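Local coordinates for membrane lipoprotein family protein (Aeropyrum pernix, PDB 4PEV) that binds adenosine and, as a solute-binding lipoprotein of the BMP family, probably delivers it to a membrane ABC transporter, at residues A73-R79 against R300-Y306; M99-L103 against L121-L126; Y138-A144 against N151-F157. All blocks are in the same frame, centred on the assembly; numbering follows the deposited sequence.

Contact 1: A73-R79 against R300-Y306; sequences AALGADR and RVDVAVY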
loop_
_atom_site.group_PDB
_atom_site.type_symbol
_atom_site.label_atom_id
_atom_site.label_comp_id
_atom_site.label_asym_id
_atom_site.label_seq_id
_atom_site.Cartn_x
_atom_site.Cartn_y
_atom_site.Cartn_z
ATOM N N ALA C 73 2.550 -1.232 10.301
ATOM C CA ALA C 73 2.777 -2.451 11.076
ATOM C C ALA C 73 3.142 -2.164 12.527
ATOM O O ALA C 73 2.594 -2.762 13.438
ATOM C CB ALA C 73 3.861 -3.285 10.425
ATOM N N ALA C 74 4.062 -1.237 12.738
ATOM C CA ALA C 74 4.432 -0.823 14.092
ATOM C C ALA C 74 3.224 -0.305 14.863
ATOM O O ALA C 74 3.080 -0.566 16.048
ATOM C CB ALA C 74 5.517 0.242 14.045
ATOM N N LEU C 75 2.355 0.425 14.184
ATOM C CA LEU C 75 1.190 0.994 14.829
ATOM C C LEU C 75 0.328 -0.099 15.450
ATOM O O LEU C 75 -0.134 0.045 16.575
ATOM C CB LEU C 75 0.356 1.762 13.819
ATOM C CG LEU C 75 -0.469 2.871 14.433
ATOM C CD1 LEU C 75 0.426 4.085 14.600
ATOM C CD2 LEU C 75 -1.664 3.212 13.560
ATOM N N GLY C 76 0.107 -1.183 14.701
ATOM C CA GLY C 76 -0.666 -2.328 15.191
ATOM C C GLY C 76 0.013 -3.006 16.367
ATOM O O GLY C 76 -0.626 -3.424 17.324
ATOM N N ALA C 77 1.328 -3.114 16.284
ATOM C CA ALA C 77 2.115 -3.625 17.372
ATOM C C ALA C 77 2.109 -2.678 18.559
ATOM O O ALA C 77 2.069 -3.138 19.685
ATOM C CB ALA C 77 3.538 -3.865 16.905
ATOM N N ASP C 78 2.180 -1.367 18.315
ATOM C CA ASP C 78 2.200 -0.373 19.401
ATOM C C ASP C 78 0.855 -0.379 20.141
ATOM O O ASP C 78 0.809 -0.277 21.368
ATOM C CB ASP C 78 2.519 1.045 18.872
ATOM C CG ASP C 78 4.030 1.243 18.474
ATOM O OD1 ASP C 78 4.925 0.589 19.077
ATOM O OD2 ASP C 78 4.318 2.077 17.559
ATOM N N ARG C 79 -0.232 -0.520 19.390
ATOM C CA ARG C 79 -1.578 -0.618 19.969
ATOM C C ARG C 79 -1.723 -1.879 20.845
ATOM O O ARG C 79 -2.358 -1.839 21.895
ATOM C CB ARG C 79 -2.642 -0.617 18.856
ATOM C CG ARG C 79 -4.027 -0.106 19.239
ATOM C CD ARG C 79 -5.088 -0.540 18.213
ATOM N NE ARG C 79 -4.675 -0.342 16.802
ATOM C CZ ARG C 79 -5.221 -0.939 15.723
ATOM N NH1 ARG C 79 -6.239 -1.814 15.822
ATOM N NH2 ARG C 79 -4.729 -0.654 14.516
ATOM N N ARG C 300 -4.640 -1.882 5.778
ATOM C CA ARG C 300 -4.689 -1.974 7.233
ATOM C C ARG C 300 -3.766 -3.052 7.788
ATOM O O ARG C 300 -4.206 -3.999 8.446
ATOM C CB ARG C 300 -6.124 -2.184 7.698
ATOM C CG ARG C 300 -7.092 -1.104 7.222
ATOM C CD ARG C 300 -6.581 0.306 7.516
ATOM N NE ARG C 300 -6.304 0.483 8.936
ATOM C CZ ARG C 300 -7.203 0.857 9.838
ATOM N NH1 ARG C 300 -8.443 1.119 9.480
ATOM N NH2 ARG C 300 -6.863 0.979 11.106
ATOM N N VAL C 301 -2.470 -2.855 7.552
ATOM C CA VAL C 301 -1.429 -3.722 8.089
ATOM C C VAL C 301 -1.439 -3.730 9.624
ATOM O O VAL C 301 -1.097 -4.732 10.263
ATOM C CB VAL C 301 -0.041 -3.266 7.592
ATOM C CG1 VAL C 301 1.078 -4.081 8.234
ATOM C CG2 VAL C 301 0.040 -3.385 6.083
ATOM N N ASP C 302 -1.820 -2.595 10.203
ATOM C CA ASP C 302 -1.914 -2.444 11.650
ATOM C C ASP C 302 -2.941 -3.381 12.240
ATOM O O ASP C 302 -2.722 -3.934 13.316
ATOM C CB ASP C 302 -2.225 -0.996 12.024
ATOM C CG ASP C 302 -3.482 -0.459 11.357
ATOM O OD1 ASP C 302 -3.709 -0.691 10.140
ATOM O OD2 ASP C 302 -4.245 0.221 12.070
ATOM N N VAL C 303 -4.038 -3.593 11.520
ATOM C CA VAL C 303 -5.082 -4.490 11.988
ATOM C C VAL C 303 -4.609 -5.928 11.857
ATOM O O VAL C 303 -4.842 -6.729 12.748
ATOM C CB VAL C 303 -6.418 -4.256 11.249
ATOM C CG1 VAL C 303 -7.453 -5.292 11.639
ATOM C CG2 VAL C 303 -6.935 -2.858 11.554
ATOM N N ALA C 304 -3.935 -6.265 10.767
ATOM C CA ALA C 304 -3.329 -7.602 10.645
ATOM C C ALA C 304 -2.487 -7.900 11.876
ATOM O O ALA C 304 -2.794 -8.831 12.624
ATOM C CB ALA C 304 -2.468 -7.708 9.391
ATOM N N VAL C 305 -1.458 -7.078 12.092
ATOM C CA VAL C 305 -0.505 -7.267 13.188
ATOM C C VAL C 305 -1.219 -7.334 14.522
ATOM O O VAL C 305 -0.917 -8.202 15.341
ATOM C CB VAL C 305 0.530 -6.119 13.264
ATOM C CG1 VAL C 305 1.338 -6.175 14.557
ATOM C CG2 VAL C 305 1.469 -6.159 12.075
ATOM N N TYR C 306 -2.152 -6.410 14.738
ATOM C CA TYR C 306 -2.907 -6.350 15.994
ATOM C C TYR C 306 -3.813 -7.587 16.204
ATOM O O TYR C 306 -3.908 -8.112 17.312
ATOM C CB TYR C 306 -3.753 -5.063 16.058
ATOM C CG TYR C 306 -4.548 -4.971 17.334
ATOM C CD1 TYR C 306 -3.971 -4.470 18.478
ATOM C CD2 TYR C 306 -5.854 -5.444 17.408
ATOM C CE1 TYR C 306 -4.673 -4.410 19.663
ATOM C CE2 TYR C 306 -6.557 -5.396 18.589
ATOM C CZ TYR C 306 -5.958 -4.874 19.711
ATOM O OH TYR C 306 -6.621 -4.799 20.910
#
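Two helices of the periplasmic-binding-protein fold meet at a glycine: at Gly76 the backbone of 73-79 lies on that of 301-306, segment axes 6.9 Å apart and inclined by 42°. Because Gly76 carries no side chain, its CA sits 3.2 Å from Asp302 O in a CA-H...O contact. Alanines on the same helix, Ala73 and Ala77, take the valines: Val305 CG1 lies 3.5 Å from Ala77 N and touches Ala77 CB, while Val301 CG1 rests 3.6 Å from Ala73 CB. Toward the partly exposed arginines a charged network centres on the buried Asp302. Arg79, its chain bent at chi3, brings NH2 within 2.6 Å of Asp302 OD2 in a salt bridge, the carboxylate meeting the guanidinium edge steeply, its plane turned by 71°. Arg79 NH1 lies over one face of the Tyr306 ring, near CG, the planes 22° apart; CZ is 4.9 Å from the centroid, an off-centre cation-pi contact. Arg300 grips the same carboxylate side-on, NE to OD1 and NH2 to OD2 (2.9 Å), so both arginines share Asp302, which probably offsets their charges. Ala77 packs against strand 87-91, Leu75 touches helix 336-348, and Val301 and Ala304 lie on Ile141 of strand 137-141.

Contact 2: M99-L103 against L121-L126; sequences MESVL and LWQEPL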
loop_
_atom_site.group_PDB
_atom_site.type_symbol
_atom_site.label_atom_id
_atom_site.label_comp_id
_atom_site.label_asym_id
_atom_site.label_seq_id
_atom_site.Cartn_x
_atom_site.Cartn_y
_atom_site.Cartn_z
HETATM N N MSE C 99 18.583 -12.952 6.320
HETATM C CA MSE C 99 17.216 -13.061 6.821
HETATM C C MSE C 99 16.919 -14.393 7.422
HETATM O O MSE C 99 16.323 -14.462 8.490
HETATM C CB MSE C 99 16.224 -12.810 5.694
HETATM C CG MSE C 99 16.197 -11.323 5.335
HETATM SE SE MSE C 99 14.646 -10.868 4.198
HETATM C CE MSE C 99 15.499 -11.237 2.458
ATOM N N GLU C 100 17.343 -15.464 6.750
ATOM C CA GLU C 100 17.023 -16.827 7.200
ATOM C C GLU C 100 17.689 -17.176 8.529
ATOM O O GLU C 100 17.058 -17.772 9.409
ATOM C CB GLU C 100 17.411 -17.873 6.151
ATOM C CG GLU C 100 16.783 -19.246 6.406
ATOM C CD GLU C 100 17.435 -20.372 5.612
ATOM O OE1 GLU C 100 17.226 -21.556 5.981
ATOM O OE2 GLU C 100 18.147 -20.079 4.620
ATOM N N SER C 101 18.961 -16.814 8.655
ATOM C CA SER C 101 19.722 -17.068 9.865
ATOM C C SER C 101 19.149 -16.359 11.080
ATOM O O SER C 101 19.118 -16.896 12.188
ATOM C CB SER C 101 21.147 -16.605 9.681
ATOM O OG SER C 101 21.852 -16.898 10.865
ATOM N N VAL C 102 18.713 -15.133 10.847
ATOM C CA VAL C 102 18.110 -14.279 11.862
ATOM C C VAL C 102 16.736 -14.811 12.300
ATOM O O VAL C 102 16.365 -14.773 13.499
ATOM C CB VAL C 102 18.034 -12.832 11.295
ATOM C CG1 VAL C 102 16.864 -12.039 11.839
ATOM C CG2 VAL C 102 19.343 -12.124 11.557
ATOM N N LEU C 103 15.973 -15.292 11.325
ATOM C CA LEU C 103 14.663 -15.865 11.601
ATOM C C LEU C 103 14.806 -17.187 12.350
ATOM O O LEU C 103 14.025 -17.494 13.246
ATOM C CB LEU C 103 13.905 -16.061 10.294
ATOM C CG LEU C 103 12.507 -16.670 10.381
ATOM C CD1 LEU C 103 11.659 -15.954 11.415
ATOM C CD2 LEU C 103 11.861 -16.621 9.017
ATOM N N LEU C 121 9.154 -10.553 1.298
ATOM C CA LEU C 121 10.477 -11.177 1.177
ATOM C C LEU C 121 10.787 -12.230 2.245
ATOM O O LEU C 121 11.739 -13.010 2.096
ATOM C CB LEU C 121 11.592 -10.139 1.176
ATOM C CG LEU C 121 11.597 -9.029 0.116
ATOM C CD1 LEU C 121 12.870 -8.201 0.264
ATOM C CD2 LEU C 121 11.491 -9.593 -1.296
ATOM N N TRP C 122 9.991 -12.246 3.312
ATOM C CA TRP C 122 10.073 -13.267 4.361
ATOM C C TRP C 122 9.482 -14.631 3.978
ATOM O O TRP C 122 9.649 -15.604 4.700
ATOM C CB TRP C 122 9.340 -12.768 5.613
ATOM C CG TRP C 122 10.108 -11.771 6.399
ATOM C CD1 TRP C 122 9.770 -10.477 6.635
ATOM C CD2 TRP C 122 11.360 -11.990 7.058
ATOM N NE1 TRP C 122 10.737 -9.872 7.396
ATOM C CE2 TRP C 122 11.721 -10.780 7.677
ATOM C CE3 TRP C 122 12.206 -13.102 7.194
ATOM C CZ2 TRP C 122 12.887 -10.640 8.412
ATOM C CZ3 TRP C 122 13.364 -12.970 7.938
ATOM C CH2 TRP C 122 13.699 -11.748 8.533
ATOM N N GLN C 123 8.785 -14.696 2.854
ATOM C CA GLN C 123 8.066 -15.898 2.464
ATOM C C GLN C 123 8.994 -17.057 2.155
ATOM O O GLN C 123 8.743 -18.170 2.568
ATOM C CB GLN C 123 7.216 -15.621 1.244
ATOM C CG GLN C 123 6.127 -16.631 1.038
ATOM C CD GLN C 123 5.550 -16.532 -0.345
ATOM O OE1 GLN C 123 4.706 -15.680 -0.632
ATOM N NE2 GLN C 123 6.018 -17.396 -1.222
ATOM N N GLU C 124 10.051 -16.788 1.408
ATOM C CA GLU C 124 11.056 -17.797 1.095
ATOM C C GLU C 124 11.723 -18.336 2.363
ATOM O O GLU C 124 11.657 -19.535 2.609
ATOM C CB GLU C 124 12.102 -17.214 0.144
ATOM C CG GLU C 124 12.001 -17.668 -1.300
ATOM C CD GLU C 124 13.250 -18.409 -1.736
ATOM O OE1 GLU C 124 13.772 -18.090 -2.834
ATOM O OE2 GLU C 124 13.726 -19.282 -0.964
ATOM N N PRO C 125 12.350 -17.461 3.185
ATOM C CA PRO C 125 12.994 -17.966 4.386
ATOM C C PRO C 125 12.065 -18.678 5.358
ATOM O O PRO C 125 12.496 -19.607 6.032
ATOM C CB PRO C 125 13.554 -16.700 5.037
ATOM C CG PRO C 125 13.765 -15.767 3.916
ATOM C CD PRO C 125 12.583 -16.013 3.043
ATOM N N LEU C 126 10.818 -18.234 5.446
ATOM C CA LEU C 126 9.847 -18.838 6.372
ATOM C C LEU C 126 9.432 -20.248 5.950
ATOM O O LEU C 126 9.297 -21.128 6.793
ATOM C CB LEU C 126 8.601 -17.959 6.503
ATOM C CG LEU C 126 7.533 -18.481 7.452
ATOM C CD1 LEU C 126 8.015 -18.431 8.890
ATOM C CD2 LEU C 126 6.278 -17.650 7.311
#
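Selenomethionine Met99 lays its SE over one face of the Trp122 indole, 4.3 Å from the centroid of the six-membered ring and only 2° off the ring normal. This Met-aromatic contact joins the start of helix 99-108 to the 3-10 turn that leads into helix 123-132. The two helices pack on the same face of a parallel sheet; strand 114-118 lies between them in the chain, as in a Rossmann-like alternation of helices and strands. The Met99 side chain first runs out with CG opposite the carbonyl carbon (chi1 -73°), passing its CB 3.6 Å from Trp122 CZ3, and then bends at the selenium so that CE comes towards Leu121. The Met99 backbone takes part as well: its carbonyl O lies in the indole plane at the ring edge, beside the same CZ3. One turn further along, Leu103 comes obliquely from the other side of the indole plane, its CB 3.9 Å from Trp122 CZ3. Pro125 packs against the other helix, its CB 4.1 Å from Glu100 CA, where the two backbones come closest.

The polar end of Glu100 turns to Arg132, with which OE1 forms a salt bridge. Leu121 connects the contact to the adenosine pocket: its N is hydrogen-bonded to OD2 of Asp60, an adenosine-binding residue. Beneath the helices, Leu103 and Leu126 both touch Leu117 and Tyr138 of the sheet. Leu103 CD2 sits 4.0 Å from both Leu126 CA and Trp122 CE3.

Contact 3: Y138-A144 against N151-F157; sequences YALIDAA and NVASYLF. With ADN (adenosine), chain F.
Backbone hydrogen bonds join Tyr138-Ile141 to Val152-Tyr155 as adjacent parallel strands. Tyr138 N and O bond to Asn151 O and Ala153 N; Leu140 N donates to Ala153 O, and Leu140 O accepts from Tyr155 N, 2.9 Å with the donor nearly in line with the C=O. Asp142 N closes the series on Tyr155 O at 2.8 Å.

Side-chain packing differs on the two faces. Tyr138 CD2 meets Val152 CG2 at 4.0 Å, and Asn151 ND2 lies at the tyrosine ring edge, hydrogen-bonded to Gln136 O. On the other face, Ile141 and Tyr155 lie side by side, CD1 to CD1 4.0 Å. Beyond Asp142 the chain folds back over the second strand, Ala144 CB against Leu156 CD1 and Ser154 CB.

Polar contacts gather at the strand end. Asp142, in a left-handed backbone conformation (phi 73°), extends CG opposite its N (chi1 -151°), and OD2 accepts a 2.8 Å hydrogen bond from adenosine O2'. Its OD1 forms a salt bridge with Lys299, another adenosine-binding residue, and a water accepting from Phe157 N appears to donate to OD1.

The strands lie between 114-118 and 320-324; helix 123-132 packs on the Tyr138-Leu140 face and helix 301-313 on the Ala139-Ile141 face.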
loop_
_atom_site.group_PDB
_atom_site.type_symbol
_atom_site.label_atom_id
_atom_site.label_comp_id
_atom_site.label_asym_id
_atom_site.label_seq_id
_atom_site.Cartn_x
_atom_site.Cartn_y
_atom_site.Cartn_z
ATOM N N TYR C 138 4.052 -18.066 14.004
ATOM C CA TYR C 138 4.472 -17.008 13.087
ATOM C C TYR C 138 3.266 -16.321 12.478
ATOM O O TYR C 138 2.292 -16.981 12.149
ATOM C CB TYR C 138 5.265 -17.596 11.936
ATOM C CG TYR C 138 6.515 -18.346 12.328
ATOM C CD1 TYR C 138 7.711 -17.682 12.529
ATOM C CD2 TYR C 138 6.507 -19.727 12.466
ATOM C CE1 TYR C 138 8.851 -18.366 12.874
ATOM C CE2 TYR C 138 7.648 -20.423 12.795
ATOM C CZ TYR C 138 8.810 -19.736 13.002
ATOM O OH TYR C 138 9.947 -20.417 13.338
ATOM N N ALA C 139 3.335 -15.001 12.304
ATOM C CA ALA C 139 2.395 -14.299 11.424
ATOM C C ALA C 139 3.161 -13.672 10.263
ATOM O O ALA C 139 4.095 -12.916 10.468
ATOM C CB ALA C 139 1.600 -13.253 12.180
ATOM N N LEU C 140 2.787 -14.041 9.045
ATOM C CA LEU C 140 3.380 -13.471 7.846
ATOM C C LEU C 140 2.437 -12.399 7.354
ATOM O O LEU C 140 1.258 -12.665 7.166
ATOM C CB LEU C 140 3.557 -14.554 6.785
ATOM C CG LEU C 140 4.284 -14.176 5.491
ATOM C CD1 LEU C 140 5.564 -13.370 5.729
ATOM C CD2 LEU C 140 4.597 -15.426 4.681
ATOM N N ILE C 141 2.936 -11.179 7.181
ATOM C CA ILE C 141 2.093 -10.065 6.733
ATOM C C ILE C 141 2.415 -9.704 5.283
ATOM O O ILE C 141 3.591 -9.614 4.907
ATOM C CB ILE C 141 2.267 -8.802 7.599
ATOM C CG1 ILE C 141 2.212 -9.129 9.101
ATOM C CG2 ILE C 141 1.227 -7.757 7.235
ATOM C CD1 ILE C 141 0.976 -9.876 9.562
ATOM N N ASP C 142 1.351 -9.513 4.489
ATOM C CA ASP C 142 1.431 -9.138 3.072
ATOM C C ASP C 142 1.901 -10.293 2.185
ATOM O O ASP C 142 2.321 -10.079 1.048
ATOM C CB ASP C 142 2.339 -7.907 2.891
ATOM C CG ASP C 142 1.962 -7.053 1.678
ATOM O OD1 ASP C 142 0.755 -6.771 1.504
ATOM O OD2 ASP C 142 2.874 -6.640 0.912
ATOM N N ALA C 143 1.827 -11.516 2.703
ATOM C CA ALA C 143 2.236 -12.696 1.939
ATOM C C ALA C 143 1.664 -13.947 2.551
ATOM O O ALA C 143 1.267 -13.956 3.713
ATOM C CB ALA C 143 3.753 -12.810 1.851
ATOM N N ALA C 144 1.613 -14.989 1.734
ATOM C CA ALA C 144 1.194 -16.304 2.174
ATOM C C ALA C 144 2.147 -17.356 1.656
ATOM O O ALA C 144 2.681 -17.273 0.539
ATOM C CB ALA C 144 -0.215 -16.606 1.717
ATOM N N ASN C 151 1.526 -23.762 12.282
ATOM C CA ASN C 151 2.179 -22.705 13.036
ATOM C C ASN C 151 2.388 -21.410 12.229
ATOM O O ASN C 151 3.190 -20.548 12.627
ATOM C CB ASN C 151 3.504 -23.219 13.623
ATOM C CG ASN C 151 4.542 -23.541 12.562
ATOM O OD1 ASN C 151 4.211 -23.907 11.433
ATOM N ND2 ASN C 151 5.813 -23.412 12.926
ATOM N N VAL C 152 1.674 -21.262 11.112
ATOM C CA VAL C 152 1.791 -20.048 10.310
ATOM C C VAL C 152 0.440 -19.491 9.902
ATOM O O VAL C 152 -0.302 -20.127 9.150
ATOM C CB VAL C 152 2.634 -20.281 9.048
ATOM C CG1 VAL C 152 2.678 -19.020 8.200
ATOM C CG2 VAL C 152 4.046 -20.690 9.429
ATOM N N ALA C 153 0.145 -18.290 10.398
ATOM C CA ALA C 153 -1.005 -17.499 9.961
ATOM C C ALA C 153 -0.547 -16.468 8.941
ATOM O O ALA C 153 0.212 -15.570 9.282
ATOM C CB ALA C 153 -1.637 -16.796 11.148
ATOM N N SER C 154 -1.006 -16.607 7.695
ATOM C CA SER C 154 -0.706 -15.662 6.618
ATOM C C SER C 154 -1.809 -14.602 6.488
ATOM O O SER C 154 -3.001 -14.925 6.550
ATOM C CB SER C 154 -0.587 -16.410 5.292
ATOM O OG SER C 154 0.515 -17.312 5.273
ATOM N N TYR C 155 -1.411 -13.342 6.308
ATOM C CA TYR C 155 -2.344 -12.243 6.038
ATOM C C TYR C 155 -2.029 -11.636 4.668
ATOM O O TYR C 155 -1.007 -10.978 4.480
ATOM C CB TYR C 155 -2.278 -11.193 7.141
ATOM C CG TYR C 155 -2.827 -11.666 8.483
ATOM C CD1 TYR C 155 -2.066 -12.462 9.331
ATOM C CD2 TYR C 155 -4.100 -11.307 8.904
ATOM C CE1 TYR C 155 -2.557 -12.891 10.559
ATOM C CE2 TYR C 155 -4.607 -11.730 10.122
ATOM C CZ TYR C 155 -3.834 -12.522 10.957
ATOM O OH TYR C 155 -4.337 -12.956 12.185
ATOM N N LEU C 156 -2.901 -11.919 3.704
ATOM C CA LEU C 156 -2.766 -11.442 2.336
ATOM C C LEU C 156 -3.804 -10.389 2.099
ATOM O O LEU C 156 -4.897 -10.474 2.659
ATOM C CB LEU C 156 -3.074 -12.553 1.346
ATOM C CG LEU C 156 -1.940 -13.508 1.035
ATOM C CD1 LEU C 156 -2.522 -14.723 0.331
ATOM C CD2 LEU C 156 -0.882 -12.810 0.189
ATOM N N PHE C 157 -3.481 -9.412 1.253
ATOM C CA PHE C 157 -4.466 -8.422 0.833
ATOM C C PHE C 157 -4.798 -8.614 -0.634
ATOM O O PHE C 157 -4.033 -9.216 -1.384
ATOM C CB PHE C 157 -3.965 -7.007 1.088
ATOM C CG PHE C 157 -3.769 -6.686 2.545
ATOM C CD1 PHE C 157 -2.589 -7.029 3.192
ATOM C CD2 PHE C 157 -4.749 -6.032 3.259
ATOM C CE1 PHE C 157 -2.404 -6.733 4.531
ATOM C CE2 PHE C 157 -4.574 -5.730 4.599
ATOM C CZ PHE C 157 -3.400 -6.079 5.236
HETATM O "O5'" ADN F . 4.272 1.069 -0.333
HETATM C "C5'" ADN F . 3.546 0.285 -1.300
HETATM C "C4'" ADN F . 3.565 -1.229 -1.069
HETATM O "O4'" ADN F . 4.878 -1.778 -1.211
HETATM C "C3'" ADN F . 3.099 -1.732 0.295
HETATM O "O3'" ADN F . 1.672 -1.769 0.402
HETATM C "C2'" ADN F . 3.755 -3.106 0.370
HETATM O "O2'" ADN F . 3.013 -4.125 -0.314
HETATM C "C1'" ADN F . 5.068 -2.885 -0.335
HETATM N N9 ADN F . 6.136 -2.540 0.622
HETATM C C8 ADN F . 6.381 -1.332 1.182
HETATM N N7 ADN F . 7.461 -1.380 2.007
HETATM C C5 ADN F . 7.919 -2.649 1.961
HETATM C C6 ADN F . 9.019 -3.419 2.579
HETATM N N6 ADN F . 9.862 -2.813 3.436
HETATM N N1 ADN F . 9.141 -4.735 2.272
HETATM C C2 ADN F . 8.296 -5.361 1.425
HETATM N N3 ADN F . 7.277 -4.728 0.830
HETATM C C4 ADN F . 7.039 -3.407 1.054
HETATM O O HOH W 1 -0.650 -8.828 -0.070
#

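All three contacts belong to the domain built on the parallel sheet 87-91, 54-59, 114-118, 137-141, 152-157, 320-324. Contact 3 supplies two of its inner strands, contact 1 packs helices on one face and contact 2 on the other. Centres lie about 13 Å from contact 3 to each of the others, and 20 Å between contacts 1 and 2, which do not touch. Ala304 CB meets Tyr155 CD2 from one face; Trp122 CB meets Leu140 CD1 from the other. Along the chain contact 2 precedes contact 3, and both fall inside the long loop closed by contact 1, where the chain returns from the second sheet, carrying Lys299 to the adenosine site beside Asp142.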